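Local coordinates for snrnp sm-like protein (Pyrococcus abyssi, PDB 1H64), which probably binds RNA as an archaeal Sm-like protein, assembling into a ring of seven identical subunits, at residues C[33-36]-C[37-41]. Sequence-based numbering, arbitrary orientation.
Sequences GYDI and HLNVV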
loop_
_atom_site.group_PDB
_atom_site.type_symbol
_atom_site.label_atom_id
_atom_site.label_comp_id
_atom_site.label_asym_id
_atom_site.label_seq_id
_atom_site.Cartn_x
_atom_site.Cartn_y
_atom_site.Cartn_z
ATOM N N GLY C 33 14.721 5.460 -21.086
ATOM C CA GLY C 33 13.293 5.318 -21.336
ATOM C C GLY C 33 12.503 5.528 -20.058
ATOM O O GLY C 33 13.074 5.530 -18.965
ATOM N N TYR C 34 11.193 5.726 -20.192
ATOM C CA TYR C 34 10.348 5.942 -19.029
ATOM C C TYR C 34 8.898 5.882 -19.489
ATOM O O TYR C 34 8.629 5.846 -20.683
ATOM C CB TYR C 34 10.627 7.322 -18.424
ATOM C CG TYR C 34 10.193 8.490 -19.291
ATOM C CD1 TYR C 34 8.916 9.054 -19.157
ATOM C CD2 TYR C 34 11.039 9.012 -20.271
ATOM C CE1 TYR C 34 8.501 10.100 -19.981
ATOM C CE2 TYR C 34 10.629 10.061 -21.096
ATOM C CZ TYR C 34 9.361 10.598 -20.947
ATOM O OH TYR C 34 8.944 11.627 -21.763
ATOM N N ASP C 35 7.980 5.827 -18.537
ATOM C CA ASP C 35 6.565 5.862 -18.891
ATOM C C ASP C 35 5.835 6.767 -17.907
ATOM O O ASP C 35 6.428 7.295 -16.968
ATOM C CB ASP C 35 5.944 4.459 -18.935
ATOM C CG ASP C 35 6.016 3.742 -17.606
ATOM O OD1 ASP C 35 5.975 4.410 -16.552
ATOM O OD2 ASP C 35 6.091 2.497 -17.627
ATOM N N ILE C 36 4.535 6.934 -18.118
ATOM C CA ILE C 36 3.730 7.813 -17.282
ATOM C C ILE C 36 3.609 7.441 -15.805
ATOM O O ILE C 36 3.209 8.269 -14.994
ATOM C CB ILE C 36 2.322 7.964 -17.895
ATOM C CG1 ILE C 36 1.525 9.015 -17.126
ATOM C CG2 ILE C 36 1.610 6.630 -17.872
ATOM C CD1 ILE C 36 2.237 10.343 -17.024
ATOM N N HIS C 37 3.963 6.208 -15.447
ATOM C CA HIS C 37 3.892 5.771 -14.044
ATOM C C HIS C 37 5.231 6.034 -13.357
ATOM O O HIS C 37 5.420 5.740 -12.179
ATOM C CB HIS C 37 3.579 4.271 -13.980
ATOM C CG HIS C 37 2.379 3.879 -14.774
ATOM N ND1 HIS C 37 1.109 4.318 -14.463
ATOM C CD2 HIS C 37 2.259 3.148 -15.907
ATOM C CE1 HIS C 37 0.258 3.877 -15.374
ATOM N NE2 HIS C 37 0.931 3.165 -16.262
ATOM N N LEU C 38 6.144 6.630 -14.113
ATOM C CA LEU C 38 7.492 6.920 -13.642
ATOM C C LEU C 38 8.331 5.649 -13.490
ATOM O O LEU C 38 9.272 5.593 -12.683
ATOM C CB LEU C 38 7.490 7.723 -12.345
ATOM C CG LEU C 38 6.922 9.149 -12.460
ATOM C CD1 LEU C 38 7.021 9.838 -11.115
ATOM C CD2 LEU C 38 7.675 9.942 -13.522
ATOM N N ASN C 39 7.982 4.621 -14.257
ATOM C CA ASN C 39 8.816 3.417 -14.280
ATOM C C ASN C 39 9.938 3.948 -15.178
ATOM O O ASN C 39 9.665 4.694 -16.129
ATOM C CB ASN C 39 8.128 2.248 -14.986
ATOM C CG ASN C 39 6.933 1.713 -14.208
ATOM O OD1 ASN C 39 6.979 1.594 -12.985
ATOM N ND2 ASN C 39 5.861 1.376 -14.926
ATOM N N VAL C 40 11.190 3.609 -14.884
ATOM C CA VAL C 40 12.283 4.120 -15.713
ATOM C C VAL C 40 13.232 3.024 -16.167
ATOM O O VAL C 40 13.269 1.936 -15.589
ATOM C CB VAL C 40 13.100 5.228 -14.978
ATOM C CG1 VAL C 40 12.203 6.444 -14.711
ATOM C CG2 VAL C 40 13.682 4.692 -13.664
ATOM N N VAL C 41 13.973 3.313 -17.236
ATOM C CA VAL C 41 14.925 2.351 -17.777
ATOM C C VAL C 41 16.285 3.023 -17.784
ATOM O O VAL C 41 16.419 4.132 -18.295
ATOM C CB VAL C 41 14.579 1.942 -19.234
ATOM C CG1 VAL C 41 15.586 0.899 -19.716
ATOM C CG2 VAL C 41 13.164 1.361 -19.312
#
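G33 faces V41 across the closing end of a beta hairpin that joins strand 25-34 to strand 40-42 of the Sm fold, the curled antiparallel sheet of this family. At this hydrogen-bonded pair V41 N donates to G33 O at 3.0 Å. Y34 comes next, in a non-hydrogen-bonded pair with V40: its CB lies 4.1 Å from V40 CG1, and Y34 CA makes a CA-H...O contact to N39 O (3.2 Å). The phenol ring packs on L6 and I9 of helix 5-11, its OH hydrogen-bonded to H10 ND1.

D35 organises the loop. Its N closes the hairpin on N39 O, and its O accepts L38 N at 2.9 Å to make the type I turn from D35 to L38. With chi1 at 61°, CG sits between backbone N and carbonyl carbon, bringing the carboxylate over the loop. D35 OD1 takes two backbone donors from opposite faces of the carboxylate, H37 N at 2.9 Å and N39 N at 3.1 Å, while D35 OD2 uses its syn lone pair to receive N39 ND2 at 2.9 Å. That last bond runs nearly in the amide plane, although carboxylate and amide are turned 73° apart. In place of D35, an alanine would probably leave H37 N and N39 N without their shared acceptor and N39 ND2 without its carboxylate. Across the same amide, N39 OD1 is held by G64 N, so the side chain ties this loop to the one after strand 60-62; P5 of a neighbouring subunit packs on both D35 and N39.

I36, at an exposed corner of the turn, lays one methyl squarely over the H37 imidazole, a CH-pi contact in which CG2 sits 3.9 Å from the ring centroid and 9° off its normal.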